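Local coordinates for protein N-acyl-D-glutamate deacylase (Bordetella bronchiseptica, PDB 3GIP) that removes the acyl group from N-acyl-D-glutamate by hydrolysis, as a zinc-containing member of the amidohydrolase superfamily, at residues E165-A168 with M169-L173; M172-A175 with A176-G180; L234-G237 with R238-C242. All blocks are in the same frame, centred on the assembly; numbering follows the deposited sequence.

Interaction 1: residues E165-A168 with M169-L173; sequences EQQA and MQDML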
# COMPACT_ATOMS: atom_id res chain seq x y z
N GLU A 165 -13.03 8.06 26.20
CA GLU A 165 -11.96 7.49 25.38
C GLU A 165 -12.39 7.43 23.92
O GLU A 165 -11.58 7.67 23.02
CB GLU A 165 -11.60 6.09 25.89
CG GLU A 165 -10.99 6.10 27.29
CD GLU A 165 -10.77 4.71 27.86
OE1 GLU A 165 -11.64 3.84 27.65
OE2 GLU A 165 -9.74 4.49 28.53
N GLN A 166 -13.66 7.12 23.67
CA GLN A 166 -14.17 7.07 22.31
C GLN A 166 -14.05 8.47 21.71
O GLN A 166 -13.63 8.64 20.57
CB GLN A 166 -15.63 6.61 22.29
CG GLN A 166 -16.29 6.65 20.91
CD GLN A 166 -15.71 5.63 19.94
OE1 GLN A 166 -15.44 4.49 20.31
NE2 GLN A 166 -15.52 6.04 18.69
N GLN A 167 -14.43 9.48 22.49
CA GLN A 167 -14.35 10.85 22.01
C GLN A 167 -12.90 11.27 21.81
O GLN A 167 -12.59 12.03 20.90
CB GLN A 167 -15.04 11.80 22.98
CG GLN A 167 -15.22 13.21 22.43
CD GLN A 167 -16.00 13.24 21.13
OE1 GLN A 167 -17.11 12.71 21.04
NE2 GLN A 167 -15.42 13.85 20.10
N ALA A 168 -12.00 10.76 22.65
CA ALA A 168 -10.59 11.09 22.53
C ALA A 168 -10.04 10.55 21.22
O ALA A 168 -9.28 11.23 20.52
CB ALA A 168 -9.81 10.51 23.70
N MET A 169 -10.43 9.33 20.87
CA MET A 169 -9.96 8.74 19.63
C MET A 169 -10.52 9.52 18.44
O MET A 169 -9.82 9.74 17.45
CB MET A 169 -10.38 7.27 19.54
CG MET A 169 -9.67 6.38 20.56
SD MET A 169 -9.91 4.61 20.26
CE MET A 169 -11.49 4.35 21.04
N GLN A 170 -11.77 9.96 18.55
CA GLN A 170 -12.37 10.73 17.47
C GLN A 170 -11.68 12.08 17.34
O GLN A 170 -11.44 12.55 16.22
CB GLN A 170 -13.87 10.89 17.72
CG GLN A 170 -14.66 9.65 17.35
CD GLN A 170 -16.14 9.75 17.67
OE1 GLN A 170 -16.74 10.82 17.56
NE2 GLN A 170 -16.74 8.63 18.04
N ASP A 171 -11.35 12.70 18.47
CA ASP A 171 -10.68 14.00 18.43
C ASP A 171 -9.27 13.86 17.86
O ASP A 171 -8.80 14.73 17.13
CB ASP A 171 -10.61 14.61 19.83
CG ASP A 171 -11.97 15.06 20.34
OD1 ASP A 171 -12.87 15.30 19.51
OD2 ASP A 171 -12.13 15.18 21.58
N MET A 172 -8.60 12.75 18.19
CA MET A 172 -7.26 12.49 17.68
C MET A 172 -7.35 12.30 16.17
O MET A 172 -6.50 12.78 15.42
CB MET A 172 -6.67 11.24 18.33
CG MET A 172 -6.37 11.37 19.81
SD MET A 172 -5.56 9.89 20.46
CE MET A 172 -3.87 10.25 20.07
N LEU A 173 -8.38 11.59 15.73
CA LEU A 173 -8.57 11.36 14.31
C LEU A 173 -8.86 12.69 13.62
O LEU A 173 -8.29 12.99 12.57
CB LEU A 173 -9.74 10.40 14.07
CG LEU A 173 -10.20 10.28 12.61
CD1 LEU A 173 -9.03 9.88 11.72
CD2 LEU A 173 -11.31 9.25 12.52

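Interaction 2: residues M172-A175 with A176-G180; sequences MLQA and ALEAG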
# COMPACT_ATOMS: atom_id res chain seq x y z
N MET A 172 -8.60 12.75 18.19
CA MET A 172 -7.26 12.49 17.68
C MET A 172 -7.35 12.30 16.17
O MET A 172 -6.50 12.78 15.42
CB MET A 172 -6.67 11.24 18.33
CG MET A 172 -6.37 11.37 19.81
SD MET A 172 -5.56 9.89 20.46
CE MET A 172 -3.87 10.25 20.07
N LEU A 173 -8.38 11.59 15.73
CA LEU A 173 -8.57 11.36 14.31
C LEU A 173 -8.86 12.69 13.62
O LEU A 173 -8.29 12.99 12.57
CB LEU A 173 -9.74 10.40 14.07
CG LEU A 173 -10.20 10.28 12.61
CD1 LEU A 173 -9.03 9.88 11.72
CD2 LEU A 173 -11.31 9.25 12.52
N GLN A 174 -9.72 13.50 14.23
CA GLN A 174 -10.06 14.80 13.65
C GLN A 174 -8.82 15.66 13.48
O GLN A 174 -8.64 16.30 12.45
CB GLN A 174 -11.08 15.53 14.53
CG GLN A 174 -11.62 16.80 13.89
CD GLN A 174 -12.60 17.53 14.78
OE1 GLN A 174 -13.46 16.92 15.40
NE2 GLN A 174 -12.49 18.85 14.82
N ALA A 175 -7.96 15.66 14.49
CA ALA A 175 -6.73 16.44 14.43
C ALA A 175 -5.84 15.94 13.31
O ALA A 175 -5.21 16.72 12.59
CB ALA A 175 -5.99 16.36 15.76
N ALA A 176 -5.77 14.62 13.15
CA ALA A 176 -4.95 14.02 12.10
C ALA A 176 -5.47 14.43 10.73
O ALA A 176 -4.69 14.81 9.85
CB ALA A 176 -4.95 12.50 12.23
N LEU A 177 -6.78 14.36 10.55
CA LEU A 177 -7.39 14.74 9.28
C LEU A 177 -7.18 16.23 9.00
O LEU A 177 -6.94 16.63 7.87
CB LEU A 177 -8.88 14.41 9.28
CG LEU A 177 -9.25 12.94 9.48
CD1 LEU A 177 -10.76 12.77 9.32
CD2 LEU A 177 -8.52 12.08 8.45
N GLU A 178 -7.29 17.05 10.04
CA GLU A 178 -7.09 18.48 9.86
C GLU A 178 -5.64 18.75 9.47
O GLU A 178 -5.34 19.71 8.76
CB GLU A 178 -7.46 19.24 11.15
CG GLU A 178 -8.91 19.01 11.59
CD GLU A 178 -9.28 19.75 12.86
OE1 GLU A 178 -8.43 19.86 13.77
OE2 GLU A 178 -10.44 20.21 12.95
N ALA A 179 -4.74 17.87 9.93
CA ALA A 179 -3.32 18.01 9.63
C ALA A 179 -2.98 17.54 8.21
O ALA A 179 -1.91 17.84 7.69
CB ALA A 179 -2.49 17.22 10.64
N GLY A 180 -3.90 16.80 7.59
CA GLY A 180 -3.65 16.35 6.23
C GLY A 180 -3.75 14.86 5.97
O GLY A 180 -3.57 14.42 4.84

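Interaction 3: residues L234-G237 with R238-C242; sequences LAIG and RGTGC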
# COMPACT_ATOMS: atom_id res chain seq x y z
N LEU A 234 -18.57 -3.01 5.29
CA LEU A 234 -19.50 -2.39 4.35
C LEU A 234 -20.66 -1.80 5.13
O LEU A 234 -21.20 -0.75 4.76
CB LEU A 234 -20.02 -3.42 3.33
CG LEU A 234 -19.01 -3.88 2.27
CD1 LEU A 234 -19.70 -4.84 1.31
CD2 LEU A 234 -18.46 -2.68 1.52
N ALA A 235 -21.04 -2.46 6.22
CA ALA A 235 -22.14 -1.98 7.05
C ALA A 235 -21.77 -0.62 7.63
O ALA A 235 -22.61 0.27 7.75
CB ALA A 235 -22.42 -2.97 8.17
N ILE A 236 -20.50 -0.47 8.00
CA ILE A 236 -20.02 0.79 8.55
C ILE A 236 -20.10 1.86 7.47
O ILE A 236 -20.49 3.00 7.73
CB ILE A 236 -18.56 0.66 9.02
CG1 ILE A 236 -18.49 -0.29 10.22
CG2 ILE A 236 -17.99 2.03 9.38
CD1 ILE A 236 -17.08 -0.65 10.63
N GLY A 237 -19.74 1.50 6.24
CA GLY A 237 -19.79 2.45 5.15
C GLY A 237 -21.20 2.84 4.76
O GLY A 237 -21.46 4.01 4.48
N ARG A 238 -22.11 1.88 4.75
CA ARG A 238 -23.50 2.15 4.38
C ARG A 238 -24.19 3.01 5.43
O ARG A 238 -25.01 3.87 5.11
CB ARG A 238 -24.26 0.84 4.19
CG ARG A 238 -23.75 -0.01 3.03
CD ARG A 238 -24.55 -1.29 2.85
NE ARG A 238 -24.63 -2.06 4.09
CZ ARG A 238 -24.28 -3.33 4.20
NH1 ARG A 238 -23.81 -4.00 3.16
NH2 ARG A 238 -24.39 -3.94 5.38
N GLY A 239 -23.86 2.78 6.70
CA GLY A 239 -24.47 3.54 7.77
C GLY A 239 -23.95 4.95 7.93
O GLY A 239 -24.70 5.86 8.27
N THR A 240 -22.66 5.15 7.67
CA THR A 240 -22.04 6.46 7.83
C THR A 240 -21.77 7.20 6.52
O THR A 240 -21.57 8.42 6.52
CB THR A 240 -20.70 6.36 8.57
OG1 THR A 240 -19.76 5.64 7.76
CG2 THR A 240 -20.88 5.65 9.90
N GLY A 241 -21.76 6.47 5.41
CA GLY A 241 -21.49 7.09 4.13
C GLY A 241 -20.00 7.30 3.91
O GLY A 241 -19.58 7.95 2.96
N CYS A 242 -19.19 6.74 4.81
CA CYS A 242 -17.74 6.89 4.72
C CYS A 242 -17.14 6.07 3.58
O CYS A 242 -17.37 4.86 3.49
CB CYS A 242 -17.10 6.48 6.04
SG CYS A 242 -15.34 6.89 6.18

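Interaction 1: residues E165-A168 with M169-L173
D171 N bonds to Q167 O at 2.8 Å, and the same two residues are joined again through their side chains. Q167 NE2 gives its N-H to D171 OD1 over 3.0 Å. The carboxylate oxygen lies flat in the amide plane of Q167, but the amide comes to it from above the carboxylate plane, about 47° out. Q167 can reach that far because its chain starts with CG anti to the backbone N (chi1 -170°) and then bends at chi2, which swings the amide along the helix. Both residues face solvent, so the bond runs over the outer surface.

One residue back, Q166 folds in a similar way, and its OE1 lies 4.0 Å from M169 CE, the two chains crossing at about a right angle. Its NE2 is held by E200 O of helix 198-210. M169 CG passes 3.4 Å from E165 O, which also takes the bond from M169 N. Beyond, M169 packs on R150 and A153 of helix 146-153. The polar outer face and the methionine-lined inner one make this an amphipathic surface helix, with i to i+4 bonding throughout, in the TIM-barrel fold of the amidohydrolases.

Interaction 2: residues M172-A175 with A176-G180
Q174 sets out with CG anti to the backbone N (chi1 -172°) and stays extended, while E178 starts with CG anti to its own carbonyl carbon, and between them these turns carry the amide over to the carboxylate one helical turn on. Q174 NE2 meets E178 OE2 at 3.1 Å in a nearly straight bond, 172° at the hydrogen. E178 OE2 lies in the amide plane of Q174, yet the amide nitrogen Q174 NE2 arrives from well above the carboxylate plane of E178, the two planes standing 79° apart.

Round the helix the link is greasy: L173 CD1 rests 3.8 Å from L177 CG, and V144 of strand 139-145 and L204 of helix 198-210 also touch L173. This is the last stretch of helix 163-179, and it ends in a Schellman motif. G180 takes a positive phi, and its N turns back to L177 O at 3.1 Å, an oxygen that also accepts from R213 NH1. A179 N reaches A175 O at 2.9 Å in a bent bond as the last turn gives way. A176, buried, sets its CB 3.4 Å from L173 O and packs on V124 of helix 124-133.

Interaction 3: residues L234-G237 with R238-C242
The backbone keeps its i to i+4 bonding from L234 to the end of helix 226-240, then breaks away at G241, which has a positive phi of 80°. This is the C-terminal end of the helix in a beta-alpha-beta unit of the TIM barrel, just before the chain enters strand 243-246.

At the helix end the T240 side chain bonds back to the backbone. I236 O takes two donors, T240 OG1 at 2.7 Å and T240 N at 3.1 Å, and they come to the carbonyl from opposite faces of its plane. With chi1 at 66°, OG1 sits between the backbone N and the carbonyl carbon, where it can look back to that oxygen. The same hydroxyl oxygen then accepts from C242 N, which closes an ST turn where the chain leaves the helix. G241 N comes within 2.6 Å of G237 O, with a bend to 136° at the hydrogen.

At the other end of the contact R238 doubles back along the helix. Its chain bends at chi3, and the guanidinium lies with one face over the peptide between L234 and A235, L234 C being 4.0 Å above the plane and over its centre. A salt bridge from NH2 to E231, two turns back along the helix, holds it there. N266 of helix 260-272 touches both R238 and L234. On that same face, toward its NH2 end, R238 NH2 comes within 3.4 Å of A235 CA and 3.6 Å of A235 CB.

Interactions 1 and 2 follow one another along helix 163-179, sharing M172 and L173, with centres 10 Å apart. Interaction 3 belongs to helix 226-240 and touches neither, its nearest atoms about 8 Å from each. Interaction 1 is a surface contact, whereas interactions 2 and 3 are partly buried. In interactions 1 and 2 a glutamine pairs with an acid four residues on, but only the second adds a leucine pair and a helix end. In interactions 2 and 3 the helix ends at a glycine with positive phi; a Schellman motif marks interaction 2 and a threonine ST turn interaction 3. Helix 198-210 is the common neighbour of all three.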